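Local coordinates for N-acetylneuraminate lyase (Fusobacterium nucleatum subsp. nucleatum ATCC 25586, PDB 5ZKA), which belongs to the dihydrodipicolinate synthetase family and folds as a TIM barrel followed by helices at the C-terminal end of the chain, at residues Leu40-Arg45 against Glu275-Gly280; Phe66-Glu71 against Tyr281-Met286; Lys115-Val120 against Arg141-Tyr146. All coordinates share one frame; numbering follows the deposited sequence.

All three contacts belong to one TIM barrel of parallel strands. Interactions 1 and 2 join the chain's C-terminal part to its N-terminal part through the loop between helices 264-274 and 291-304: residues 275-280 meet helix 37-49, and residues 281-286, next in sequence, meet the turn leading into helix 70-84. Their centres are about 18 Å apart, and along the chain their segments alternate. Interaction 3 is built within one beta-alpha-beta unit, strands 117-120 and 147-150 with helix 129-143, and is nested inside the loops closed by both others. Its centre lies about 28 Å from that of interaction 1 and about 23 Å from that of interaction 2, which it touches where Phe66 packs on Val120.

Interaction 1 (Leu40-Arg45 against Glu275-Gly280); sequences LREIIR and EGVDAG
Glu42 and Ile43, neighbours on helix 37-49, meet the loop between helices 264-274 and 291-304 at Val277, Asp278 and Ala279, Glu42 mainly through a hydrogen bond, Ile43 through apolar packing. The polar part is a side chain gripping backbone. Glu42 runs out extended beyond CG, and its OE1 accepts from Asp278 N at 3.0 Å; the bond is nearly straight, 165° at the hydrogen, and the donor comes in close to the line of the C-O bond. OE1 also lies 3.5 Å from Asp278 CB. The two carboxylates do not pair: their planes are turned 66° apart, Glu42 OE1 stays 5.2 Å from Asp278 OD2, and that OD2 takes a hydrogen bond from Asn36 ND2, which probably eases the like charges.

The apolar part centres on Val277 CG1. With this methyl anti to the backbone N (chi1 -179°), it lies 3.5 Å from Ile43 CG1, the two side chains crossing at about a right angle, and 4.0 Å from Glu42 CB. Ile43 reaches on past it, so that its CD1 comes 4.2 Å from Ala279 CB.

Gly276, with positive phi, is the C-prime residue of a Schellman motif that ends helix 264-274, just before the residues in contact. Val277 and Ala279 also rest on Leu272 of that helix, while Ile43 touches Leu25 and Pro28. Another side of helix 37-49, through Leu40 and Ile44, packs on helix 70-84; the loop itself lies between helix 37-49 and helix 264-274.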
# COMPACT_ATOMS: atom_id res chain seq x y z
N LEU A 40 13.66 -29.11 13.00
CA LEU A 40 12.30 -28.59 12.87
C LEU A 40 11.68 -28.35 14.24
O LEU A 40 11.03 -27.33 14.46
CB LEU A 40 11.43 -29.54 12.05
CG LEU A 40 9.96 -29.14 11.89
CD1 LEU A 40 9.82 -27.71 11.30
CD2 LEU A 40 9.19 -30.15 11.02
N ARG A 41 11.86 -29.30 15.16
CA ARG A 41 11.39 -29.07 16.53
C ARG A 41 12.09 -27.86 17.16
O ARG A 41 11.46 -27.10 17.90
CB ARG A 41 11.61 -30.33 17.37
CG ARG A 41 10.79 -31.51 16.82
CD ARG A 41 10.88 -32.74 17.72
NE ARG A 41 10.11 -33.84 17.14
CZ ARG A 41 8.85 -34.13 17.45
NH1 ARG A 41 8.21 -33.41 18.37
NH2 ARG A 41 8.23 -35.14 16.85
N GLU A 42 13.38 -27.66 16.86
CA GLU A 42 14.09 -26.51 17.41
C GLU A 42 13.54 -25.20 16.87
O GLU A 42 13.46 -24.20 17.60
CB GLU A 42 15.59 -26.61 17.11
CG GLU A 42 16.29 -27.75 17.86
CD GLU A 42 17.79 -27.75 17.64
OE1 GLU A 42 18.29 -26.80 17.00
OE2 GLU A 42 18.46 -28.70 18.09
N ILE A 43 13.17 -25.17 15.59
CA ILE A 43 12.61 -23.95 15.02
C ILE A 43 11.24 -23.67 15.63
O ILE A 43 10.91 -22.52 15.94
CB ILE A 43 12.53 -24.06 13.49
CG1 ILE A 43 13.93 -24.15 12.88
CG2 ILE A 43 11.77 -22.87 12.91
CD1 ILE A 43 13.90 -24.33 11.35
N ILE A 44 10.43 -24.71 15.78
CA ILE A 44 9.13 -24.56 16.43
C ILE A 44 9.29 -24.03 17.85
O ILE A 44 8.60 -23.09 18.26
CB ILE A 44 8.37 -25.90 16.42
CG1 ILE A 44 7.97 -26.27 14.99
CG2 ILE A 44 7.15 -25.83 17.31
CD1 ILE A 44 7.63 -27.75 14.81
N ARG A 45 10.19 -24.65 18.63
CA ARG A 45 10.40 -24.20 20.00
C ARG A 45 10.86 -22.74 20.05
O ARG A 45 10.40 -21.96 20.89
CB ARG A 45 11.41 -25.10 20.71
CG ARG A 45 10.88 -26.49 21.03
CD ARG A 45 10.40 -26.64 22.49
NE ARG A 45 9.33 -25.70 22.83
CZ ARG A 45 8.04 -25.88 22.56
NH1 ARG A 45 7.64 -26.97 21.91
NH2 ARG A 45 7.14 -24.96 22.91
N GLU A 275 21.38 -17.82 16.25
CA GLU A 275 20.62 -17.86 17.50
C GLU A 275 20.61 -19.25 18.12
O GLU A 275 19.85 -19.49 19.07
CB GLU A 275 19.19 -17.37 17.27
CG GLU A 275 19.12 -15.88 17.08
CD GLU A 275 19.18 -15.12 18.39
OE1 GLU A 275 18.29 -15.34 19.24
OE2 GLU A 275 20.12 -14.33 18.58
N GLY A 276 21.42 -20.17 17.60
CA GLY A 276 21.55 -21.49 18.18
C GLY A 276 20.53 -22.51 17.72
O GLY A 276 20.45 -23.58 18.32
N VAL A 277 19.76 -22.20 16.68
CA VAL A 277 18.73 -23.08 16.12
C VAL A 277 19.30 -23.75 14.87
O VAL A 277 19.82 -23.06 13.98
CB VAL A 277 17.45 -22.30 15.78
CG1 VAL A 277 16.38 -23.21 15.22
CG2 VAL A 277 16.93 -21.55 17.00
N ASP A 278 19.20 -25.07 14.79
CA ASP A 278 19.73 -25.82 13.65
C ASP A 278 18.73 -25.74 12.49
O ASP A 278 17.88 -26.63 12.30
CB ASP A 278 20.03 -27.26 14.05
CG ASP A 278 20.46 -28.12 12.87
OD1 ASP A 278 20.97 -27.57 11.87
OD2 ASP A 278 20.28 -29.36 12.95
N ALA A 279 18.86 -24.70 11.68
CA ALA A 279 17.91 -24.43 10.61
C ALA A 279 18.26 -25.12 9.29
O ALA A 279 17.54 -24.91 8.30
CB ALA A 279 17.79 -22.92 10.38
N GLY A 280 19.32 -25.92 9.24
CA GLY A 280 19.54 -26.78 8.07
C GLY A 280 19.76 -26.03 6.77
O GLY A 280 20.20 -24.88 6.74

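Interaction 2 (Phe66-Glu71 against Tyr281-Met286)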
# COMPACT_ATOMS: atom_id res chain seq x y z
N PHE A 66 6.10 -26.02 -1.68
CA PHE A 66 5.83 -26.42 -3.05
C PHE A 66 7.03 -27.06 -3.73
O PHE A 66 6.93 -27.46 -4.89
CB PHE A 66 5.29 -25.21 -3.83
CG PHE A 66 4.04 -24.65 -3.21
CD1 PHE A 66 2.82 -25.30 -3.39
CD2 PHE A 66 4.10 -23.56 -2.36
CE1 PHE A 66 1.67 -24.83 -2.78
CE2 PHE A 66 2.95 -23.08 -1.75
CZ PHE A 66 1.74 -23.72 -1.97
N MET A 67 8.15 -27.20 -3.00
CA MET A 67 9.34 -27.87 -3.49
C MET A 67 9.47 -29.31 -3.00
O MET A 67 10.42 -30.00 -3.39
CB MET A 67 10.59 -27.08 -3.09
CG MET A 67 10.87 -25.87 -4.00
SD MET A 67 12.41 -25.04 -3.56
CE MET A 67 11.85 -24.01 -2.24
N ILE A 68 8.55 -29.80 -2.17
CA ILE A 68 8.72 -31.08 -1.51
C ILE A 68 7.54 -32.00 -1.81
O ILE A 68 6.51 -31.58 -2.37
CB ILE A 68 8.93 -30.94 0.02
CG1 ILE A 68 7.62 -30.58 0.71
CG2 ILE A 68 9.97 -29.85 0.31
CD1 ILE A 68 7.74 -30.31 2.19
N SER A 69 7.69 -33.27 -1.46
CA SER A 69 6.72 -34.29 -1.83
C SER A 69 5.53 -34.31 -0.87
O SER A 69 5.59 -33.79 0.25
CB SER A 69 7.38 -35.67 -1.85
OG SER A 69 7.64 -36.09 -0.52
N THR A 70 4.45 -34.95 -1.32
CA THR A 70 3.26 -35.09 -0.49
C THR A 70 3.59 -35.76 0.84
O THR A 70 3.13 -35.31 1.90
CB THR A 70 2.19 -35.88 -1.24
OG1 THR A 70 1.90 -35.24 -2.50
CG2 THR A 70 0.91 -35.95 -0.42
N GLU A 71 4.38 -36.83 0.80
CA GLU A 71 4.73 -37.51 2.05
C GLU A 71 5.58 -36.62 2.94
O GLU A 71 5.43 -36.63 4.16
CB GLU A 71 5.46 -38.83 1.76
CG GLU A 71 4.56 -39.93 1.22
CD GLU A 71 3.29 -40.13 2.05
OE1 GLU A 71 3.36 -40.82 3.09
OE2 GLU A 71 2.22 -39.61 1.66
N TYR A 281 19.44 -26.70 5.66
CA TYR A 281 19.63 -26.19 4.31
C TYR A 281 18.28 -25.90 3.66
O TYR A 281 17.22 -26.26 4.17
CB TYR A 281 20.40 -27.19 3.43
CG TYR A 281 21.74 -27.59 4.00
CD1 TYR A 281 22.80 -26.69 4.02
CD2 TYR A 281 21.95 -28.86 4.52
CE1 TYR A 281 24.04 -27.05 4.54
CE2 TYR A 281 23.18 -29.22 5.04
CZ TYR A 281 24.21 -28.31 5.05
OH TYR A 281 25.44 -28.68 5.56
N CYS A 282 18.34 -25.22 2.51
CA CYS A 282 17.16 -25.02 1.68
C CYS A 282 17.07 -26.15 0.66
O CYS A 282 18.06 -26.82 0.36
CB CYS A 282 17.22 -23.68 0.96
SG CYS A 282 17.12 -22.24 2.05
N ARG A 283 15.87 -26.33 0.11
CA ARG A 283 15.66 -27.37 -0.90
C ARG A 283 16.33 -26.95 -2.21
O ARG A 283 16.19 -25.81 -2.65
CB ARG A 283 14.16 -27.60 -1.13
CG ARG A 283 13.47 -28.46 -0.08
CD ARG A 283 13.93 -29.92 -0.15
NE ARG A 283 13.42 -30.58 -1.36
CZ ARG A 283 12.75 -31.73 -1.38
NH1 ARG A 283 12.52 -32.40 -0.26
NH2 ARG A 283 12.32 -32.22 -2.54
N LYS A 284 17.05 -27.88 -2.84
CA LYS A 284 17.56 -27.59 -4.17
C LYS A 284 16.39 -27.32 -5.11
O LYS A 284 15.32 -27.92 -4.95
CB LYS A 284 18.41 -28.74 -4.69
CG LYS A 284 19.75 -28.85 -4.00
CD LYS A 284 20.50 -30.07 -4.47
CE LYS A 284 21.44 -30.57 -3.39
NZ LYS A 284 22.10 -31.84 -3.79
N PRO A 285 16.55 -26.43 -6.10
CA PRO A 285 17.79 -25.76 -6.51
C PRO A 285 18.07 -24.42 -5.81
O PRO A 285 18.84 -23.64 -6.38
CB PRO A 285 17.56 -25.50 -8.00
CG PRO A 285 16.04 -25.34 -8.12
CD PRO A 285 15.40 -25.92 -6.86
N MET A 286 17.47 -24.15 -4.64
CA MET A 286 17.86 -22.96 -3.89
C MET A 286 19.37 -22.93 -3.74
O MET A 286 20.00 -23.94 -3.39
CB MET A 286 17.20 -22.94 -2.50
CG MET A 286 15.68 -22.74 -2.49
SD MET A 286 15.14 -21.22 -3.30
CE MET A 286 13.55 -20.96 -2.53
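The turn that leads into barrel helix 70-84, with Ser69 at the N-cap of that helix, meets the connection between helices 264-274 and 291-304 through Met67 and Ile68 against Arg283 and Met286. Arg283 is the centre of this surface contact. Bent at chi2 and chi3 (-69° and -70°), it lays its guanidinium across Ile68, whose CG2 sits 3.5 Å above one face, displaced toward the rim, and 3.7 Å from NH1. Arg283 NH2 lies 3.0 Å from Met67 O, but the angle is too poor for a hydrogen bond. The firm polar partners of NH1 are Gly33 O and the carboxylate of Glu72, which also accepts from Ser69 N.

Met67 slides past Arg283 in the opposite direction, its SD 3.9 Å from Arg283 CB. A bend about the Met67 CG-SD bond (chi3 -83°) brings CE to 3.5 Å from Met286 CE, where the two methionines cross at about a right angle.

Around this contact, Tyr29 packs against both Ile68 and Arg283. Met286 and Cys282 lean on Tyr265 of helix 264-274, while Thr70, at the start of helix 70-84, touches helix 99-112.

Interaction 3 (Lys115-Val120 against Arg141-Tyr146); sequences KCLSAV and RETGNY
This is the closing joint of a beta-alpha-beta crossover in the TIM barrel: Leu117 of strand 117-120 meets Thr143, Asn145 and Tyr146 where helix 129-143 gives way to strand 147-150. The first link is a backbone bond, Leu117 N to Tyr146 O at 2.8 Å, next to the parallel pairing of strands 117-120 and 147-150. Beside it, Lys115 O lies at the edge of the Tyr146 ring, near its plane, 3.5 Å from CD2.

Leu117 then fills the corner between strand and helix, enclosed also by Val109 and Ile139 of the flanking helices. Its CD1 reaches tip to tip toward Thr143, 3.6 Å from OG1, while its CG lies 3.9 Å from Asn145 CB. Thr143 OG1, set between its own backbone N and carbonyl carbon (chi1 64°), is bonded to Ile139 O and accepts from Asn145 N at 3.2 Å in an ST turn, so the helix end and the tight turn through Gly144, with its positive phi, are tied together.

Buried Asn145 is fixed at both ends of its amide. ND2 is bonded to Tyr114 O and to Thr110 OG1 of helix 99-112. OD1 lies 3.1 Å from Lys115 O, two acceptors side by side that do not bond. OD1 accepts from Tyr146 N, the next residue, at 2.8 Å, the donor standing well to the side of the C=O, at 103°, and tilted 18° from the carbonyl plane.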
# COMPACT_ATOMS: atom_id res chain seq x y z
N LYS A 115 -7.11 -27.32 13.35
CA LYS A 115 -8.47 -26.79 13.44
C LYS A 115 -8.71 -25.69 12.42
O LYS A 115 -9.75 -25.03 12.46
CB LYS A 115 -8.75 -26.28 14.85
CG LYS A 115 -9.01 -27.40 15.86
CD LYS A 115 -10.10 -28.32 15.35
CE LYS A 115 -10.37 -29.48 16.31
NZ LYS A 115 -10.95 -29.02 17.61
N CYS A 116 -7.76 -25.47 11.51
CA CYS A 116 -7.95 -24.48 10.47
C CYS A 116 -7.00 -24.81 9.33
O CYS A 116 -5.83 -25.14 9.57
CB CYS A 116 -7.71 -23.06 10.99
SG CYS A 116 -8.15 -21.80 9.77
N LEU A 117 -7.51 -24.73 8.11
CA LEU A 117 -6.76 -24.95 6.89
C LEU A 117 -6.53 -23.63 6.18
O LEU A 117 -7.20 -22.63 6.45
CB LEU A 117 -7.50 -25.89 5.92
CG LEU A 117 -7.98 -27.25 6.42
CD1 LEU A 117 -8.67 -28.01 5.27
CD2 LEU A 117 -6.81 -28.04 6.95
N SER A 118 -5.57 -23.65 5.26
CA SER A 118 -5.38 -22.58 4.30
C SER A 118 -5.06 -23.23 2.96
O SER A 118 -4.64 -24.38 2.91
CB SER A 118 -4.26 -21.62 4.72
OG SER A 118 -4.31 -20.41 3.99
N ALA A 119 -5.29 -22.50 1.87
CA ALA A 119 -4.99 -23.07 0.56
C ALA A 119 -4.70 -21.95 -0.42
O ALA A 119 -5.54 -21.07 -0.61
CB ALA A 119 -6.14 -23.94 0.06
N VAL A 120 -3.51 -22.00 -1.04
CA VAL A 120 -3.19 -21.02 -2.07
C VAL A 120 -4.17 -21.16 -3.23
O VAL A 120 -4.70 -22.25 -3.50
CB VAL A 120 -1.74 -21.19 -2.53
CG1 VAL A 120 -1.52 -22.60 -3.09
CG2 VAL A 120 -1.35 -20.11 -3.55
N ARG A 141 -15.80 -28.79 1.97
CA ARG A 141 -16.79 -29.86 2.00
C ARG A 141 -16.18 -31.20 2.39
O ARG A 141 -16.73 -31.94 3.21
CB ARG A 141 -17.46 -29.96 0.63
CG ARG A 141 -18.51 -31.01 0.51
CD ARG A 141 -19.26 -30.87 -0.81
NE ARG A 141 -18.42 -31.21 -1.96
CZ ARG A 141 -18.02 -30.33 -2.87
NH1 ARG A 141 -18.37 -29.05 -2.77
NH2 ARG A 141 -17.27 -30.72 -3.89
N GLU A 142 -15.03 -31.54 1.80
CA GLU A 142 -14.46 -32.86 2.00
C GLU A 142 -13.74 -33.01 3.33
O GLU A 142 -13.56 -34.14 3.80
CB GLU A 142 -13.51 -33.19 0.85
CG GLU A 142 -14.19 -33.33 -0.51
CD GLU A 142 -15.03 -34.61 -0.61
OE1 GLU A 142 -14.52 -35.69 -0.23
OE2 GLU A 142 -16.19 -34.53 -1.06
N THR A 143 -13.33 -31.91 3.96
CA THR A 143 -12.67 -31.97 5.26
C THR A 143 -13.57 -31.60 6.43
O THR A 143 -13.33 -32.04 7.55
CB THR A 143 -11.44 -31.04 5.29
OG1 THR A 143 -11.85 -29.68 5.14
CG2 THR A 143 -10.46 -31.40 4.18
N GLY A 144 -14.60 -30.77 6.21
CA GLY A 144 -15.37 -30.24 7.31
C GLY A 144 -14.63 -29.22 8.15
O GLY A 144 -15.11 -28.85 9.23
N ASN A 145 -13.48 -28.74 7.69
CA ASN A 145 -12.63 -27.86 8.47
C ASN A 145 -12.79 -26.42 7.98
O ASN A 145 -13.41 -26.16 6.94
CB ASN A 145 -11.16 -28.32 8.36
CG ASN A 145 -10.35 -28.02 9.61
OD1 ASN A 145 -10.64 -27.08 10.35
ND2 ASN A 145 -9.32 -28.83 9.85
N TYR A 146 -12.25 -25.48 8.75
CA TYR A 146 -12.29 -24.07 8.39
C TYR A 146 -11.18 -23.75 7.39
O TYR A 146 -10.17 -24.45 7.30
CB TYR A 146 -12.13 -23.17 9.62
CG TYR A 146 -13.24 -23.32 10.63
CD1 TYR A 146 -14.56 -23.06 10.28
CD2 TYR A 146 -12.97 -23.73 11.92
CE1 TYR A 146 -15.58 -23.20 11.19
CE2 TYR A 146 -13.99 -23.88 12.85
CZ TYR A 146 -15.29 -23.61 12.48
OH TYR A 146 -16.30 -23.76 13.40